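Local coordinates for protein amino Transferase (Eubacterium rectale, PDB 3ELE) that binds pyridoxal-5'-phosphate and, as a class I and II aminotransferase, probably moves amino groups between amino acids and keto acids, at residues P48-Q51 with I52-D55; E222-Y225 with D226-V230. One frame throughout, in Å; residues are numbered along the deposited sequence.

Overall arrangement
Both interactions are local, each formed a few residues apart along the chain of this class I and II aminotransferase. Interaction 1 comes first, where the loop after strand 38-39 turns into helix 51-63; interaction 2 follows much later, in the long loop between strands 213-217 and 240-245, neighbours in the seven-stranded mixed sheet. Their centres lie about 22 Å apart and their nearest atoms about 10 Å. A bound pyridoxal-5'-phosphate lies about 14 Å from the Ala49 side chain, and one lies about 12 Å from that of Val230, so neither contact touches the cofactor: interaction 1 belongs to the subunit interface, while interaction 2 joins its loop to helix 306-323 of its own chain.

Interaction 1. Residues P48-Q51 with I52-D55; sequences PAPQ and IVND
The chain enters helix 51-63 with two backbone bonds, Val53 N to Pro50 O at 3.1 Å, tilted above the carbonyl plane, and Asp55 N to Gln51 O at 3.0 Å, nearly in line with the C=O. A water bridges Pro50 O and Asn54 N, so the helix reaches that carbonyl directly and through solvent. The Gln51 chain bends at chi2 (55°), folding its amide back over the first turn. From there NE2 donates to Asp55 OD1 at 3.1 Å, nearly straight (164°); OD1 lies near the amide plane but is met from above the carboxylate plane, which is turned 49° from it. A second water links NE2 with Asn54 ND2. With a leucine in place of Asp55, Gln51 NE2 would probably lose its acceptor on the helix and the amide would be freer to turn. On the apolar side, Val53 CG2 lies 4.0 Å from Ala49 CB, and Pro50 CG touches Ile52 CG2 (4.0 Å) and Val53 CG2. The loop residue Leu250 covers Pro50 and Val53. From helix 66-70 of the second subunit His70 bonds Asn54 OD1 and Ser66 packs on Ala49; its helix 51-63 brings Val61 against Asn54, at the dimer interface.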
loop_
_atom_site.group_PDB
_atom_site.type_symbol
_atom_site.label_atom_id
_atom_site.label_comp_id
_atom_site.label_asym_id
_atom_site.label_seq_id
_atom_site.Cartn_x
_atom_site.Cartn_y
_atom_site.Cartn_z
ATOM N N PRO A 48 10.507 21.959 3.890
ATOM C CA PRO A 48 11.154 20.997 3.005
ATOM C C PRO A 48 11.947 19.939 3.772
ATOM O O PRO A 48 12.388 20.183 4.906
ATOM C CB PRO A 48 12.100 21.868 2.182
ATOM C CG PRO A 48 12.432 22.955 3.058
ATOM C CD PRO A 48 11.168 23.273 3.795
ATOM N N ALA A 49 12.114 18.769 3.145
ATOM C CA ALA A 49 12.895 17.675 3.712
ATOM C C ALA A 49 14.321 18.183 3.968
ATOM O O ALA A 49 14.777 19.094 3.260
ATOM C CB ALA A 49 12.942 16.472 2.730
ATOM N N PRO A 50 15.030 17.612 4.964
ATOM C CA PRO A 50 16.436 18.002 5.142
ATOM C C PRO A 50 17.225 17.586 3.893
ATOM O O PRO A 50 16.876 16.582 3.246
ATOM C CB PRO A 50 16.879 17.169 6.360
ATOM C CG PRO A 50 15.970 16.034 6.352
ATOM C CD PRO A 50 14.659 16.569 5.932
ATOM N N GLN A 51 18.285 18.320 3.580
ATOM C CA GLN A 51 19.041 18.082 2.348
ATOM C C GLN A 51 19.604 16.656 2.185
ATOM O O GLN A 51 19.759 16.203 1.060
ATOM C CB GLN A 51 20.121 19.165 2.138
ATOM C CG GLN A 51 20.661 19.252 0.697
ATOM C CD GLN A 51 19.560 19.458 -0.360
ATOM O OE1 GLN A 51 18.729 20.363 -0.250
ATOM N NE2 GLN A 51 19.554 18.604 -1.374
ATOM N N ILE A 52 19.846 15.946 3.294
ATOM C CA ILE A 52 20.314 14.543 3.269
ATOM C C ILE A 52 19.377 13.591 2.468
ATOM O O ILE A 52 19.864 12.660 1.856
ATOM C CB ILE A 52 20.600 14.014 4.718
ATOM C CG1 ILE A 52 21.318 12.647 4.730
ATOM C CG2 ILE A 52 19.303 13.946 5.543
ATOM C CD1 ILE A 52 22.604 12.589 3.972
ATOM N N VAL A 53 18.065 13.871 2.442
ATOM C CA VAL A 53 17.075 13.092 1.674
ATOM C C VAL A 53 17.383 13.133 0.168
ATOM O O VAL A 53 17.705 12.097 -0.414
ATOM C CB VAL A 53 15.607 13.561 1.967
ATOM C CG1 VAL A 53 14.580 12.879 1.018
ATOM C CG2 VAL A 53 15.251 13.289 3.433
ATOM N N ASN A 54 17.309 14.325 -0.431
ATOM C CA ASN A 54 17.573 14.521 -1.870
ATOM C C ASN A 54 19.004 14.145 -2.274
ATOM O O ASN A 54 19.198 13.523 -3.323
ATOM C CB ASN A 54 17.209 15.953 -2.319
ATOM C CG ASN A 54 15.689 16.184 -2.455
ATOM O OD1 ASN A 54 14.857 15.262 -2.351
ATOM N ND2 ASN A 54 15.329 17.433 -2.698
ATOM N N ASP A 55 19.986 14.511 -1.436
ATOM C CA ASP A 55 21.386 14.106 -1.621
ATOM C C ASP A 55 21.539 12.578 -1.652
ATOM O O ASP A 55 22.205 12.049 -2.541
ATOM C CB ASP A 55 22.300 14.679 -0.518
ATOM C CG ASP A 55 22.534 16.169 -0.642
ATOM O OD1 ASP A 55 22.108 16.810 -1.638
ATOM O OD2 ASP A 55 23.174 16.704 0.290
HETATM O O HOH W 1 16.258 16.853 0.647
HETATM O O HOH W 2 17.498 19.176 -3.777
#

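Interaction 2. Residues E222-Y225 with D226-V230; sequences EIVY and DGIKV
Ile228 N donates to Tyr225 O at 3.2 Å, closing a type I' beta turn over Asp226 and Gly227. The N-H points well at the oxygen (162°) but arrives above the carbonyl plane, 44° out of it. Ile228 CG1 sits ahead of the same oxygen, close to the line of the C=O bond, 3.2 Å from Tyr225 O, placed there by a chi1 of -66° that sets it beside its own backbone N. Next to the turn, Val224 supplies the apolar contact between the two arms. Its CG2, anti to the backbone N, comes within 3.8 Å of Ile228 CB, and the two side chains cross at about a right angle. Farther from the turn, Val230 CG2 lies 4.1 Å from Val224 CG2 and equally near Val224 CG1, these two valines running past each other in opposite directions.

A water ties the arms together again, donating to Val224 O and accepting from Gly227 N at 3.0 Å. Asp226 and Gly227 both have positive phi, as a type I' turn requires, and Gly227 suits that conformation particularly well.

Outside this shell, the Tyr225 ring swings away from the turn to pack on Tyr309 and Lys310 of helix 306-323, its OH hydrogen-bonded to Ala333 O. Asp226 OD2 forms a salt bridge with Arg313 of that helix. On the other arm, Arg221 bonds Val230 O.

The chemistry is thus divided: one direct backbone bond and a water bridge set the turn, methyl groups pack its arms together, and the aspartate charge at its corner, likely stabilised by the arginine, ties the loop to helix 306-323.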
loop_
_atom_site.group_PDB
_atom_site.type_symbol
_atom_site.label_atom_id
_atom_site.label_comp_id
_atom_site.label_asym_id
_atom_site.label_seq_id
_atom_site.Cartn_x
_atom_site.Cartn_y
_atom_site.Cartn_z
ATOM N N GLU A 222 8.774 13.623 16.532
ATOM C CA GLU A 222 9.849 14.635 16.520
ATOM C C GLU A 222 9.339 16.078 16.391
ATOM O O GLU A 222 10.132 17.001 16.553
ATOM C CB GLU A 222 10.910 14.354 15.454
ATOM C CG GLU A 222 11.666 13.028 15.632
ATOM C CD GLU A 222 10.869 11.808 15.238
ATOM O OE1 GLU A 222 10.003 11.923 14.328
ATOM O OE2 GLU A 222 11.102 10.734 15.850
ATOM N N ILE A 223 8.046 16.265 16.082
ATOM C CA ILE A 223 7.412 17.586 16.008
ATOM C C ILE A 223 6.889 17.881 17.414
ATOM O O ILE A 223 5.707 17.749 17.704
ATOM C CB ILE A 223 6.302 17.683 14.909
ATOM C CG1 ILE A 223 6.881 17.236 13.543
ATOM C CG2 ILE A 223 5.703 19.118 14.860
ATOM C CD1 ILE A 223 6.215 17.858 12.316
ATOM N N VAL A 224 7.829 18.234 18.286
ATOM C CA VAL A 224 7.558 18.544 19.699
ATOM C C VAL A 224 8.448 19.739 20.070
ATOM O O VAL A 224 9.551 19.874 19.531
ATOM C CB VAL A 224 7.744 17.293 20.624
ATOM C CG1 VAL A 224 9.170 16.748 20.556
ATOM C CG2 VAL A 224 7.335 17.615 22.081
ATOM N N TYR A 225 7.965 20.582 20.990
ATOM C CA TYR A 225 8.606 21.867 21.322
ATOM C C TYR A 225 8.983 22.015 22.784
ATOM O O TYR A 225 8.456 21.301 23.636
ATOM C CB TYR A 225 7.643 23.014 20.966
ATOM C CG TYR A 225 6.931 22.833 19.641
ATOM C CD1 TYR A 225 7.646 22.848 18.444
ATOM C CD2 TYR A 225 5.536 22.620 19.584
ATOM C CE1 TYR A 225 7.008 22.676 17.208
ATOM C CE2 TYR A 225 4.880 22.456 18.349
ATOM C CZ TYR A 225 5.627 22.482 17.156
ATOM O OH TYR A 225 5.015 22.286 15.926
ATOM N N ASP A 226 9.877 22.973 23.041
ATOM C CA ASP A 226 10.327 23.402 24.391
ATOM C C ASP A 226 10.951 22.303 25.269
ATOM O O ASP A 226 10.833 22.342 26.506
ATOM C CB ASP A 226 9.158 24.065 25.172
ATOM C CG ASP A 226 8.503 25.222 24.427
ATOM O OD1 ASP A 226 9.187 25.922 23.648
ATOM O OD2 ASP A 226 7.290 25.441 24.673
ATOM N N GLY A 227 11.615 21.336 24.640
ATOM C CA GLY A 227 12.214 20.234 25.370
ATOM C C GLY A 227 11.234 19.268 26.033
ATOM O O GLY A 227 11.632 18.527 26.923
ATOM N N ILE A 228 9.961 19.278 25.618
ATOM C CA ILE A 228 8.956 18.369 26.166
ATOM C C ILE A 228 9.335 16.974 25.687
ATOM O O ILE A 228 9.760 16.816 24.538
ATOM C CB ILE A 228 7.506 18.749 25.715
ATOM C CG1 ILE A 228 7.096 20.110 26.305
ATOM C CG2 ILE A 228 6.474 17.675 26.153
ATOM C CD1 ILE A 228 6.903 20.101 27.830
ATOM N N LYS A 229 9.205 15.986 26.578
ATOM C CA LYS A 229 9.564 14.597 26.285
ATOM C C LYS A 229 8.340 13.795 25.830
ATOM O O LYS A 229 7.269 13.887 26.448
ATOM C CB LYS A 229 10.196 13.937 27.528
ATOM C CG LYS A 229 10.806 12.539 27.260
ATOM C CD LYS A 229 11.761 12.098 28.374
ATOM C CE LYS A 229 12.487 10.798 28.060
ATOM N NZ LYS A 229 13.442 10.465 29.159
ATOM N N VAL A 230 8.506 13.057 24.725
ATOM C CA VAL A 230 7.515 12.122 24.211
ATOM C C VAL A 230 8.022 10.763 24.749
ATOM O O VAL A 230 9.031 10.261 24.264
ATOM C CB VAL A 230 7.459 12.124 22.653
ATOM C CG1 VAL A 230 6.364 11.189 22.151
ATOM C CG2 VAL A 230 7.195 13.517 22.137
HETATM O O HOH W 3 11.578 20.233 21.902
#